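PDB 4BQH: Udp-n-acetylglucosamine pyrophosphorylase from Trypanosoma brucei, which probably catalyses the formation of UDP-N-acetyl-alpha-D-glucosamine and diphosphate from UTP and N-acetyl-alpha-D-glucosamine 1-phosphate. Local coordinates for residues Glu487-Met495 / Ile523-Pro531; Glu153-Ile161 / Ser505-Gly514. All coordinates share one frame; numbering follows the deposited sequence.

Both contacts involve the C-terminal part of the chain, but at different depths. Contact 1 lies far out, its centre about 38 Å from the centre of the chain, and joins two neighbours in sequence, helices 485-497 and 519-528, mainly through apolar side chains, with no hydrogen bond between the segments. Contact 2, about 19 Å from that centre, brings the loop between strand 501-504 and helix 519-528 back onto helix 147-166 of the nucleotidyltransferase domain, 344 residues earlier; here arginines and a glutamate share the work with proline, leucine and valine. Each is partly buried. Their centres are 24 Å apart, and the 505-514 loop falls in sequence between the two helices of contact 1.

Contact 1: residues Glu487-Met495 / Ile523-Pro531; sequences EAKEAVAVM and IHQLLRNPP
Leu526 and Ala491 meet at the middle of a helix-helix packing between helices 485-497 and 519-528, whose segments 487-495 and 523-528 run at 62°, their axes approaching to 8.9 Å. No hydrogen bond links the two segments, and the fit depends on a small residue facing larger ones. The methyl of Ala491 points at the other helix, and its short side chain lets Ala491 CA and Leu526 CA come within 5.5 Å. Leu526 CD1 rests 3.6 Å from Ala491 CB, while the same branch reaches Met495. The methionine chain folds at both chi2 and chi3, which curls SD back against both leucine methyls, 3.9 Å from Leu526 CD1; a flexible thioether suits this curved fit.

Ile523, one turn before Leu527, lays CG1 against Ala491 CB and sends CD1 on to Ala488, 4.0 Å from its CB. Its beta branch divides the work, since CG2 faces Glu487 instead. Leu527 reaches the partner helix with its two methyls spread along it. CD1 touches the aliphatic part of Glu487, which runs across it at about a right angle with CG 3.8 Å away, and CD2 lies against Glu490 CB. Glutamates suit this border because their methylenes can pack on leucine at the protein surface, where Glu490 is exposed and Glu487 partly so.

Behind the pair, helix 448-471 completes a three-helix cluster: its Leu467 touches Val492 and Ile523, and Thr460 and Ile464 touch Met495. Where helix 519-528 ends, the compact ring of Pro530 extends the apolar surface. Val494 CG1, anti to the backbone N (chi1 175°), sits 3.5 Å from Leu526 O and 4.0 Å from Pro530 CG.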
loop_
_atom_site.group_PDB
_atom_site.type_symbol
_atom_site.label_atom_id
_atom_site.label_comp_id
_atom_site.label_asym_id
_atom_site.label_seq_id
_atom_site.Cartn_x
_atom_site.Cartn_y
_atom_site.Cartn_z
ATOM N N GLU A 487 19.896 -31.701 -20.679
ATOM C CA GLU A 487 20.393 -30.314 -20.749
ATOM C C GLU A 487 19.755 -29.402 -19.696
ATOM O O GLU A 487 20.409 -28.491 -19.171
ATOM C CB GLU A 487 20.177 -29.704 -22.132
ATOM C CG GLU A 487 21.164 -30.185 -23.190
ATOM C CD GLU A 487 21.104 -29.375 -24.475
ATOM O OE1 GLU A 487 20.197 -28.536 -24.637
ATOM O OE2 GLU A 487 21.978 -29.567 -25.343
ATOM N N ALA A 488 18.471 -29.629 -19.422
ATOM C CA ALA A 488 17.776 -28.902 -18.356
ATOM C C ALA A 488 18.377 -29.261 -16.996
ATOM O O ALA A 488 18.611 -28.394 -16.149
ATOM C CB ALA A 488 16.282 -29.205 -18.399
ATOM N N LYS A 489 18.645 -30.549 -16.811
ATOM C CA LYS A 489 19.288 -31.081 -15.621
ATOM C C LYS A 489 20.687 -30.487 -15.452
ATOM O O LYS A 489 21.064 -30.059 -14.361
ATOM C CB LYS A 489 19.371 -32.605 -15.747
ATOM C CG LYS A 489 19.098 -33.381 -14.479
ATOM C CD LYS A 489 18.621 -34.784 -14.838
ATOM C CE LYS A 489 17.524 -35.247 -13.887
ATOM N NZ LYS A 489 16.851 -36.480 -14.377
ATOM N N GLU A 490 21.451 -30.450 -16.541
ATOM C CA GLU A 490 22.770 -29.800 -16.521
ATOM C C GLU A 490 22.678 -28.303 -16.214
ATOM O O GLU A 490 23.490 -27.768 -15.446
ATOM C CB GLU A 490 23.501 -30.010 -17.845
ATOM C CG GLU A 490 24.177 -31.367 -17.965
ATOM C CD GLU A 490 24.384 -31.800 -19.411
ATOM O OE1 GLU A 490 24.331 -30.944 -20.323
ATOM O OE2 GLU A 490 24.590 -33.012 -19.634
ATOM N N ALA A 491 21.705 -27.632 -16.829
ATOM C CA ALA A 491 21.497 -26.201 -16.608
ATOM C C ALA A 491 21.200 -25.876 -15.134
ATOM O O ALA A 491 21.706 -24.878 -14.608
ATOM C CB ALA A 491 20.404 -25.663 -17.523
ATOM N N VAL A 492 20.412 -26.726 -14.470
ATOM C CA VAL A 492 20.095 -26.538 -13.058
ATOM C C VAL A 492 21.363 -26.704 -12.237
ATOM O O VAL A 492 21.595 -25.955 -11.280
ATOM C CB VAL A 492 19.024 -27.530 -12.540
ATOM C CG1 VAL A 492 18.790 -27.344 -11.042
ATOM C CG2 VAL A 492 17.721 -27.350 -13.289
ATOM N N ALA A 493 22.180 -27.696 -12.604
ATOM C CA ALA A 493 23.428 -27.934 -11.887
ATOM C C ALA A 493 24.353 -26.729 -11.987
ATOM O O ALA A 493 25.019 -26.379 -11.001
ATOM C CB ALA A 493 24.117 -29.210 -12.374
ATOM N N VAL A 494 24.388 -26.094 -13.162
ATOM C CA VAL A 494 25.133 -24.842 -13.350
ATOM C C VAL A 494 24.573 -23.715 -12.464
ATOM O O VAL A 494 25.357 -22.999 -11.838
ATOM C CB VAL A 494 25.209 -24.412 -14.833
ATOM C CG1 VAL A 494 25.874 -23.049 -14.999
ATOM C CG2 VAL A 494 25.987 -25.453 -15.628
ATOM N N MET A 495 23.239 -23.586 -12.395
ATOM C CA MET A 495 22.596 -22.538 -11.569
ATOM C C MET A 495 23.076 -22.667 -10.139
ATOM O O MET A 495 23.478 -21.687 -9.514
ATOM C CB MET A 495 21.067 -22.683 -11.536
ATOM C CG MET A 495 20.291 -22.325 -12.788
ATOM S SD MET A 495 19.990 -20.574 -13.061
ATOM C CE MET A 495 18.857 -20.105 -11.751
ATOM N N ILE A 523 18.753 -22.046 -21.018
ATOM C CA ILE A 523 19.590 -23.229 -21.052
ATOM C C ILE A 523 20.867 -23.013 -21.889
ATOM O O ILE A 523 21.945 -23.409 -21.453
ATOM C CB ILE A 523 18.802 -24.481 -21.508
ATOM C CG1 ILE A 523 17.878 -24.915 -20.371
ATOM C CG2 ILE A 523 19.737 -25.627 -21.882
ATOM C CD1 ILE A 523 16.889 -25.993 -20.758
ATOM N N HIS A 524 20.727 -22.355 -23.037
ATOM C CA HIS A 524 21.868 -22.046 -23.923
ATOM C C HIS A 524 22.877 -21.211 -23.157
ATOM O O HIS A 524 24.067 -21.514 -23.157
ATOM C CB HIS A 524 21.371 -21.309 -25.155
ATOM C CG HIS A 524 22.425 -21.093 -26.221
ATOM N ND1 HIS A 524 23.103 -19.934 -26.353
ATOM C CD2 HIS A 524 22.889 -21.935 -27.223
ATOM C CE1 HIS A 524 23.963 -20.036 -27.386
ATOM N NE2 HIS A 524 23.839 -21.264 -27.905
ATOM N N GLN A 525 22.414 -20.170 -22.470
ATOM C CA GLN A 525 23.324 -19.311 -21.674
ATOM C C GLN A 525 24.034 -20.077 -20.584
ATOM O O GLN A 525 25.235 -19.884 -20.385
ATOM C CB GLN A 525 22.548 -18.201 -20.985
ATOM C CG GLN A 525 22.035 -17.130 -21.918
ATOM C CD GLN A 525 21.126 -16.165 -21.187
ATOM O OE1 GLN A 525 19.942 -16.458 -20.954
ATOM N NE2 GLN A 525 21.676 -15.016 -20.811
ATOM N N LEU A 526 23.284 -20.905 -19.852
ATOM C CA LEU A 526 23.819 -21.651 -18.720
ATOM C C LEU A 526 24.881 -22.654 -19.142
ATOM O O LEU A 526 25.898 -22.814 -18.448
ATOM C CB LEU A 526 22.725 -22.328 -17.891
ATOM C CG LEU A 526 21.807 -21.372 -17.127
ATOM C CD1 LEU A 526 20.667 -22.176 -16.519
ATOM C CD2 LEU A 526 22.559 -20.604 -16.041
ATOM N N LEU A 527 24.657 -23.308 -20.283
ATOM C CA LEU A 527 25.620 -24.304 -20.739
ATOM C C LEU A 527 26.797 -23.730 -21.522
ATOM O O LEU A 527 27.844 -24.378 -21.586
ATOM C CB LEU A 527 24.946 -25.446 -21.524
ATOM C CG LEU A 527 23.732 -26.148 -20.909
ATOM C CD1 LEU A 527 23.110 -27.124 -21.903
ATOM C CD2 LEU A 527 24.063 -26.851 -19.605
ATOM N N ARG A 528 26.648 -22.545 -22.110
ATOM C CA ARG A 528 27.702 -21.960 -22.955
ATOM C C ARG A 528 28.561 -20.912 -22.235
ATOM O O ARG A 528 29.787 -20.941 -22.334
ATOM C CB ARG A 528 27.117 -21.331 -24.217
ATOM C CG ARG A 528 26.312 -22.260 -25.127
ATOM C CD ARG A 528 27.044 -23.559 -25.426
ATOM N NE ARG A 528 28.309 -23.315 -26.139
ATOM C CZ ARG A 528 29.159 -24.267 -26.535
ATOM N NH1 ARG A 528 28.887 -25.554 -26.304
ATOM N NH2 ARG A 528 30.295 -23.926 -27.163
ATOM N N ASN A 529 27.910 -19.980 -21.525
ATOM C CA ASN A 529 28.587 -18.863 -20.897
ATOM C C ASN A 529 27.646 -18.133 -19.933
ATOM O O ASN A 529 27.124 -17.074 -20.281
ATOM C CB ASN A 529 29.064 -17.867 -21.960
ATOM C CG ASN A 529 29.891 -16.725 -21.384
ATOM O OD1 ASN A 529 30.461 -16.829 -20.305
ATOM N ND2 ASN A 529 29.993 -15.655 -22.135
ATOM N N PRO A 530 27.460 -18.682 -18.734
ATOM C CA PRO A 530 26.443 -18.106 -17.825
ATOM C C PRO A 530 26.817 -16.710 -17.266
ATOM O O PRO A 530 27.921 -16.547 -16.716
ATOM C CB PRO A 530 26.344 -19.147 -16.706
ATOM C CG PRO A 530 27.628 -19.900 -16.735
ATOM C CD PRO A 530 28.098 -19.889 -18.169
ATOM N N PRO A 531 25.925 -15.708 -17.430
ATOM C CA PRO A 531 26.131 -14.409 -16.791
ATOM C C PRO A 531 25.822 -14.538 -15.294
ATOM O O PRO A 531 25.226 -15.528 -14.885
ATOM C CB PRO A 531 25.104 -13.520 -17.477
ATOM C CG PRO A 531 23.977 -14.454 -17.782
ATOM C CD PRO A 531 24.662 -15.730 -18.200
#

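Contact 2: residues Glu153-Ile161 / Ser505-Gly514; sequences EKIRRRQEI and SPLVSVGGEG. With SO4 (sulfate ion), chain B.
Pro506 and Leu507 bring the 505-514 loop against helix 147-166: Pro506 CA lies 5.4 Å from Lys154 CA, and Leu507 CA 5.5 Å from Arg157 CA. Leu507 packs against two long chains: it crosses Glu153 at about a right angle, and its CD2 lies 3.9 Å over the centre of one face of the Arg156 guanidinium, whose NH1 bonds to Phe198 O. Val510 CG2 lies over a face of the Arg158 guanidinium, offset toward its rim, while CG1 packs on the methylenes of Arg157.

Arg157, bent at chi2 (63°), turns NE and NH2 side-on to Glu513 OE2, each 3.2 Å away in a salt bridge tilted from the guanidinium plane. This uses the oxygen's anti lone pair; its syn lone pair takes Val510 N, and OE1 takes Gly511 N at 2.8 Å. Glutamate thus suits a place where one carboxylate ties loop backbone to helix. Ser505 OG, accepting from Leu507 N, forms an ST turn and also bonds Glu541. Arg157 NH1 extends the network to Glu160.

Around the contact, Glu153 pairs with Lys145 and Arg158 with Tyr106 of helix 95-110, while the backbone of Ser505 bonds to Ile536, joining the loop to strand 533-536.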
loop_
_atom_site.group_PDB
_atom_site.type_symbol
_atom_site.label_atom_id
_atom_site.label_comp_id
_atom_site.label_asym_id
_atom_site.label_seq_id
_atom_site.Cartn_x
_atom_site.Cartn_y
_atom_site.Cartn_z
ATOM N N GLU A 153 3.223 -2.780 -14.691
ATOM C CA GLU A 153 3.476 -3.981 -15.449
ATOM C C GLU A 153 2.941 -5.212 -14.735
ATOM O O GLU A 153 2.458 -6.138 -15.376
ATOM C CB GLU A 153 4.971 -4.120 -15.736
ATOM C CG GLU A 153 5.406 -3.162 -16.814
ATOM C CD GLU A 153 6.880 -3.291 -17.183
ATOM O OE1 GLU A 153 7.585 -4.153 -16.626
ATOM O OE2 GLU A 153 7.315 -2.506 -18.050
ATOM N N LYS A 154 2.981 -5.220 -13.395
ATOM C CA LYS A 154 2.367 -6.322 -12.662
ATOM C C LYS A 154 0.855 -6.357 -12.930
ATOM O O LYS A 154 0.290 -7.424 -13.139
ATOM C CB LYS A 154 2.656 -6.219 -11.158
ATOM C CG LYS A 154 4.119 -6.530 -10.809
ATOM C CD LYS A 154 4.444 -6.196 -9.346
ATOM C CE LYS A 154 5.848 -6.674 -8.966
ATOM N NZ LYS A 154 6.174 -6.281 -7.546
ATOM N N ILE A 155 0.221 -5.190 -12.978
ATOM C CA ILE A 155 -1.224 -5.148 -13.251
ATOM C C ILE A 155 -1.474 -5.694 -14.648
ATOM O O ILE A 155 -2.364 -6.535 -14.842
ATOM C CB ILE A 155 -1.771 -3.719 -13.160
ATOM C CG1 ILE A 155 -1.768 -3.280 -11.692
ATOM C CG2 ILE A 155 -3.172 -3.610 -13.793
ATOM C CD1 ILE A 155 -2.177 -1.846 -11.468
ATOM N N ARG A 156 -0.703 -5.209 -15.612
ATOM C CA ARG A 156 -0.872 -5.692 -17.009
ATOM C C ARG A 156 -0.736 -7.208 -17.117
ATOM O O ARG A 156 -1.502 -7.880 -17.835
ATOM C CB ARG A 156 0.120 -4.983 -17.940
ATOM C CG ARG A 156 -0.296 -3.544 -18.243
ATOM C CD ARG A 156 0.840 -2.716 -18.799
ATOM N NE ARG A 156 1.253 -3.286 -20.082
ATOM C CZ ARG A 156 2.440 -3.092 -20.633
ATOM N NH1 ARG A 156 3.343 -2.298 -20.050
ATOM N NH2 ARG A 156 2.712 -3.693 -21.779
ATOM N N ARG A 157 0.254 -7.770 -16.438
ATOM C CA ARG A 157 0.444 -9.217 -16.460
ATOM C C ARG A 157 -0.716 -9.995 -15.810
ATOM O O ARG A 157 -1.203 -10.988 -16.373
ATOM C CB ARG A 157 1.806 -9.596 -15.866
ATOM C CG ARG A 157 2.123 -11.070 -15.957
ATOM C CD ARG A 157 2.223 -11.562 -17.397
ATOM N NE ARG A 157 2.476 -12.993 -17.327
ATOM C CZ ARG A 157 1.972 -13.903 -18.139
ATOM N NH1 ARG A 157 1.159 -13.556 -19.132
ATOM N NH2 ARG A 157 2.300 -15.172 -17.943
ATOM N N ARG A 158 -1.154 -9.544 -14.636
ATOM C CA ARG A 158 -2.291 -10.171 -13.955
ATOM C C ARG A 158 -3.569 -10.100 -14.857
ATOM O O ARG A 158 -4.361 -11.049 -14.923
ATOM C CB ARG A 158 -2.540 -9.526 -12.583
ATOM C CG ARG A 158 -1.497 -9.881 -11.497
ATOM C CD ARG A 158 -1.529 -11.344 -11.042
ATOM N NE ARG A 158 -0.585 -11.534 -9.932
ATOM C CZ ARG A 158 -0.179 -12.705 -9.459
ATOM N NH1 ARG A 158 -0.601 -13.831 -10.001
ATOM N NH2 ARG A 158 0.649 -12.754 -8.408
ATOM N N GLN A 159 -3.759 -8.974 -15.530
ATOM C CA GLN A 159 -4.915 -8.780 -16.439
ATOM C C GLN A 159 -4.836 -9.772 -17.589
ATOM O O GLN A 159 -5.833 -10.413 -17.959
ATOM C CB GLN A 159 -4.928 -7.347 -16.999
ATOM C CG GLN A 159 -5.454 -6.298 -16.014
ATOM C CD GLN A 159 -5.351 -4.878 -16.543
ATOM O OE1 GLN A 159 -5.879 -3.939 -15.946
ATOM N NE2 GLN A 159 -4.695 -4.714 -17.703
ATOM N N GLU A 160 -3.638 -9.908 -18.145
ATOM C CA GLU A 160 -3.385 -10.860 -19.246
ATOM C C GLU A 160 -3.653 -12.308 -18.836
ATOM O O GLU A 160 -4.268 -13.060 -19.610
ATOM C CB GLU A 160 -1.947 -10.661 -19.756
ATOM C CG GLU A 160 -1.535 -11.526 -20.933
ATOM C CD GLU A 160 -0.060 -11.364 -21.279
ATOM O OE1 GLU A 160 0.704 -10.746 -20.488
ATOM O OE2 GLU A 160 0.332 -11.846 -22.360
ATOM N N ILE A 161 -3.218 -12.711 -17.635
ATOM C CA ILE A 161 -3.488 -14.077 -17.159
ATOM C C ILE A 161 -4.994 -14.304 -16.942
ATOM O O ILE A 161 -5.529 -15.340 -17.356
ATOM C CB ILE A 161 -2.683 -14.437 -15.872
ATOM C CG1 ILE A 161 -1.161 -14.388 -16.142
ATOM C CG2 ILE A 161 -3.058 -15.830 -15.377
ATOM C CD1 ILE A 161 -0.324 -14.393 -14.869
ATOM N N SER A 505 11.303 -9.886 -15.772
ATOM C CA SER A 505 10.352 -8.818 -15.991
ATOM C C SER A 505 8.964 -9.242 -15.539
ATOM O O SER A 505 8.592 -10.376 -15.754
ATOM C CB SER A 505 10.274 -8.481 -17.487
ATOM O OG SER A 505 9.294 -7.486 -17.686
ATOM N N PRO A 506 8.204 -8.319 -14.914
ATOM C CA PRO A 506 6.814 -8.692 -14.585
ATOM C C PRO A 506 5.968 -8.955 -15.817
ATOM O O PRO A 506 4.974 -9.662 -15.716
ATOM C CB PRO A 506 6.272 -7.482 -13.812
ATOM C CG PRO A 506 7.446 -6.654 -13.449
ATOM C CD PRO A 506 8.578 -6.994 -14.393
ATOM N N LEU A 507 6.345 -8.394 -16.968
ATOM C CA LEU A 507 5.620 -8.688 -18.223
ATOM C C LEU A 507 5.806 -10.138 -18.670
ATOM O O LEU A 507 4.984 -10.685 -19.435
ATOM C CB LEU A 507 6.017 -7.687 -19.326
ATOM C CG LEU A 507 5.603 -6.238 -19.059
ATOM C CD1 LEU A 507 6.057 -5.295 -20.166
ATOM C CD2 LEU A 507 4.103 -6.073 -18.805
ATOM N N VAL A 508 6.849 -10.786 -18.160
ATOM C CA VAL A 508 7.021 -12.232 -18.342
ATOM C C VAL A 508 6.317 -13.071 -17.279
ATOM O O VAL A 508 5.578 -14.007 -17.609
ATOM C CB VAL A 508 8.515 -12.631 -18.420
ATOM C CG1 VAL A 508 8.670 -14.132 -18.572
ATOM C CG2 VAL A 508 9.151 -11.920 -19.607
ATOM N N SER A 509 6.551 -12.742 -16.009
ATOM C CA SER A 509 6.071 -13.583 -14.913
ATOM C C SER A 509 5.803 -12.747 -13.688
ATOM O O SER A 509 6.631 -11.913 -13.323
ATOM C CB SER A 509 7.139 -14.604 -14.540
ATOM O OG SER A 509 6.609 -15.649 -13.776
ATOM N N VAL A 510 4.657 -13.000 -13.036
ATOM C CA VAL A 510 4.379 -12.379 -11.733
ATOM C C VAL A 510 4.311 -13.411 -10.618
ATOM O O VAL A 510 4.352 -13.039 -9.438
ATOM C CB VAL A 510 3.056 -11.571 -11.715
ATOM C CG1 VAL A 510 3.221 -10.225 -12.419
ATOM C CG2 VAL A 510 1.896 -12.395 -12.278
ATOM N N GLY A 511 4.233 -14.695 -10.966
ATOM C CA GLY A 511 4.209 -15.729 -9.945
ATOM C C GLY A 511 4.979 -16.984 -10.262
ATOM O O GLY A 511 4.743 -18.018 -9.642
ATOM N N GLY A 512 5.893 -16.918 -11.233
ATOM C CA GLY A 512 6.646 -18.119 -11.612
ATOM C C GLY A 512 6.163 -18.797 -12.886
ATOM O O GLY A 512 6.835 -19.672 -13.414
ATOM N N GLU A 513 5.004 -18.383 -13.383
ATOM C CA GLU A 513 4.453 -18.874 -14.655
ATOM C C GLU A 513 5.107 -18.221 -15.875
ATOM O O GLU A 513 5.750 -17.162 -15.781
ATOM C CB GLU A 513 2.932 -18.591 -14.689
ATOM C CG GLU A 513 2.534 -17.211 -15.226
ATOM C CD GLU A 513 2.978 -16.035 -14.346
ATOM O OE1 GLU A 513 3.269 -16.232 -13.154
ATOM O OE2 GLU A 513 3.041 -14.909 -14.856
ATOM N N GLY A 514 4.944 -18.846 -17.040
ATOM C CA GLY A 514 5.272 -18.167 -18.277
ATOM C C GLY A 514 6.742 -18.277 -18.641
ATOM O O GLY A 514 7.207 -17.560 -19.524
HETATM S S SO4 B . 4.513 -22.127 -17.969
HETATM O O1 SO4 B . 3.966 -23.245 -18.777
HETATM O O2 SO4 B . 5.208 -22.716 -16.800
HETATM O O3 SO4 B . 3.408 -21.265 -17.466
HETATM O O4 SO4 B . 5.462 -21.348 -18.799
HETATM O O HOH W 1 3.177 -13.990 -7.069
#